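Local coordinates for protein cyclic nucleotide-binding domain (Methylobacillus flagellatus KT, PDB 3GYD) that binds 3',5'-cyclic AMP through a cyclic nucleotide-binding domain and may take part in regulating a channel-like activity, at residues B[72-77]-B[112-117]. Sequence-based numbering, arbitrary orientation.
With CMP (adenosine-3',5'-cyclic-monophosphate), chain D.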
loop_
_atom_site.group_PDB
_atom_site.type_symbol
_atom_site.label_atom_id
_atom_site.label_comp_id
_atom_site.label_asym_id
_atom_site.label_seq_id
_atom_site.Cartn_x
_atom_site.Cartn_y
_atom_site.Cartn_z
ATOM N N GLN B 72 -22.106 -0.680 11.453
ATOM C CA GLN B 72 -20.713 -0.236 11.513
ATOM C C GLN B 72 -19.757 -1.435 11.368
ATOM O O GLN B 72 -19.459 -2.155 12.343
ATOM C CB GLN B 72 -20.408 0.583 12.769
ATOM C CG GLN B 72 -19.108 1.353 12.634
ATOM C CD GLN B 72 -19.103 2.674 13.358
ATOM O OE1 GLN B 72 -18.252 2.910 14.199
ATOM N NE2 GLN B 72 -20.045 3.549 13.023
ATOM N N LEU B 73 -19.306 -1.626 10.129
ATOM C CA LEU B 73 -18.400 -2.699 9.769
ATOM C C LEU B 73 -17.052 -2.530 10.450
ATOM O O LEU B 73 -16.486 -3.492 10.989
ATOM C CB LEU B 73 -18.242 -2.763 8.250
ATOM C CG LEU B 73 -19.531 -2.952 7.453
ATOM C CD1 LEU B 73 -19.276 -2.916 5.939
ATOM C CD2 LEU B 73 -20.274 -4.237 7.876
ATOM N N LEU B 74 -16.539 -1.298 10.438
ATOM C CA LEU B 74 -15.266 -0.965 11.075
ATOM C C LEU B 74 -15.422 0.339 11.830
ATOM O O LEU B 74 -16.152 1.220 11.389
ATOM C CB LEU B 74 -14.154 -0.826 10.043
ATOM C CG LEU B 74 -13.844 -2.030 9.157
ATOM C CD1 LEU B 74 -12.874 -1.620 8.013
ATOM C CD2 LEU B 74 -13.303 -3.224 10.003
ATOM N N THR B 75 -14.737 0.450 12.964
ATOM C CA THR B 75 -14.768 1.626 13.815
ATOM C C THR B 75 -13.363 2.202 14.041
ATOM O O THR B 75 -12.466 1.532 14.517
ATOM C CB THR B 75 -15.381 1.258 15.182
ATOM O OG1 THR B 75 -16.686 0.736 14.972
ATOM C CG2 THR B 75 -15.432 2.462 16.145
ATOM N N GLU B 76 -13.211 3.470 13.702
ATOM C CA GLU B 76 -11.984 4.208 13.906
ATOM C C GLU B 76 -11.428 3.981 15.321
ATOM O O GLU B 76 -12.157 4.020 16.310
ATOM C CB GLU B 76 -12.236 5.689 13.643
ATOM C CG GLU B 76 -10.984 6.514 13.604
ATOM C CD GLU B 76 -11.189 8.003 13.338
ATOM O OE1 GLU B 76 -12.306 8.463 13.046
ATOM O OE2 GLU B 76 -10.163 8.719 13.377
ATOM N N GLY B 77 -10.140 3.691 15.409
ATOM C CA GLY B 77 -9.466 3.513 16.701
ATOM C C GLY B 77 -9.575 2.108 17.265
ATOM O O GLY B 77 -8.904 1.811 18.250
ATOM N N ALA B 112 -15.104 -3.267 -3.718
ATOM C CA ALA B 112 -14.147 -2.546 -2.902
ATOM C C ALA B 112 -13.434 -3.499 -1.940
ATOM O O ALA B 112 -13.946 -4.580 -1.590
ATOM C CB ALA B 112 -14.824 -1.406 -2.116
ATOM N N ILE B 113 -12.239 -3.112 -1.535
ATOM C CA ILE B 113 -11.577 -3.790 -0.421
ATOM C C ILE B 113 -11.416 -2.788 0.704
ATOM O O ILE B 113 -10.940 -1.686 0.464
ATOM C CB ILE B 113 -10.194 -4.360 -0.844
ATOM C CG1 ILE B 113 -10.353 -5.412 -1.942
ATOM C CG2 ILE B 113 -9.479 -4.954 0.344
ATOM C CD1 ILE B 113 -9.045 -5.628 -2.705
ATOM N N ILE B 114 -11.808 -3.131 1.930
ATOM C CA ILE B 114 -11.651 -2.195 3.090
ATOM C C ILE B 114 -11.052 -2.937 4.268
ATOM O O ILE B 114 -11.119 -4.135 4.300
ATOM C CB ILE B 114 -12.973 -1.463 3.519
ATOM C CG1 ILE B 114 -14.080 -2.448 3.932
ATOM C CG2 ILE B 114 -13.448 -0.498 2.394
ATOM C CD1 ILE B 114 -15.292 -1.780 4.645
ATOM N N GLY B 115 -10.451 -2.210 5.208
ATOM C CA GLY B 115 -9.815 -2.800 6.370
ATOM C C GLY B 115 -8.423 -3.369 6.130
ATOM O O GLY B 115 -7.831 -3.982 7.038
ATOM N N GLU B 116 -7.885 -3.187 4.920
ATOM C CA GLU B 116 -6.530 -3.633 4.628
ATOM C C GLU B 116 -5.429 -3.002 5.495
ATOM O O GLU B 116 -4.397 -3.625 5.740
ATOM C CB GLU B 116 -6.211 -3.411 3.140
ATOM C CG GLU B 116 -5.889 -2.004 2.750
ATOM C CD GLU B 116 -7.085 -1.080 2.662
ATOM O OE1 GLU B 116 -8.282 -1.508 2.731
ATOM O OE2 GLU B 116 -6.818 0.087 2.440
HETATM N N MSE B 117 -5.603 -1.751 5.912
HETATM C CA MSE B 117 -4.523 -1.039 6.582
HETATM C C MSE B 117 -4.119 -1.664 7.926
HETATM O O MSE B 117 -2.959 -1.972 8.118
HETATM C CB MSE B 117 -4.837 0.429 6.658
HETATM C CG MSE B 117 -4.920 1.091 5.315
HETATM SE SE MSE B 117 -5.544 2.950 5.422
HETATM C CE MSE B 117 -5.763 3.335 3.499
HETATM P P CMP D . -8.292 0.304 8.091
HETATM O O1P CMP D . -7.874 -1.032 8.606
HETATM O O2P CMP D . -7.528 1.526 8.603
HETATM O "O5'" CMP D . -9.843 0.558 8.599
HETATM C "C5'" CMP D . -10.603 1.638 8.056
HETATM C "C4'" CMP D . -10.533 1.523 6.540
HETATM O "O4'" CMP D . -11.032 2.623 5.827
HETATM C "C3'" CMP D . -9.109 1.479 5.980
HETATM O "O3'" CMP D . -8.492 0.313 6.499
HETATM C "C2'" CMP D . -9.393 1.527 4.490
HETATM O "O2'" CMP D . -9.750 0.224 3.993
HETATM C "C1'" CMP D . -10.635 2.439 4.462
HETATM N N9 CMP D . -10.235 3.732 3.918
HETATM C C8 CMP D . -9.491 4.633 4.568
HETATM N N7 CMP D . -9.256 5.697 3.782
HETATM C C5 CMP D . -9.876 5.486 2.614
HETATM C C6 CMP D . -10.042 6.180 1.341
HETATM N N6 CMP D . -9.500 7.409 1.148
HETATM N N1 CMP D . -10.753 5.574 0.388
HETATM C C2 CMP D . -11.327 4.347 0.530
HETATM N N3 CMP D . -11.203 3.652 1.670
HETATM C C4 CMP D . -10.529 4.167 2.709
#
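Leu74 and Gly115 mark the nearest backbone approach, their CA atoms 7.4 Å apart. Leu73 and Leu74 form a classic beta bulge opposite Cys129, and the chain turns a corner at Leu73; both leucines point toward segment 112-117, where strand 113-114 is followed at once by Gly115, the N-cap of helix 116-121. Contact is purely apolar: Leu74 CD1 lies 3.7 Å from Gly115 CA and 4.1 Å from Ile114 CD1, while Leu73 CD1 reaches the same Ile114 methyl. A CB on Gly115 would press tightly on Leu74 CD1, and the backbone phi of Gly115, 80°, is one most readily taken up by glycine. Cyclic AMP sits beside this patch, its O5' 3.8 Å from Leu74 CD1. Its ribose O2' accepts a bond from Gly115 N (2.8 Å, 143° at the hydrogen) and donates one to Glu116 OE1 (2.6 Å). The bend at chi2 (-76°) brings the Glu116 carboxylate back to the ribose; OE2 pairs with Arg170. Replacing Glu116 by alanine is likely to leave O2' without this acceptor and Arg170 without this carboxylate. Apolar contact thus packs strand 71-74 against the start of the family's phosphate-binding cassette, while Gly115 and Glu116 grip the ribose hydroxyl.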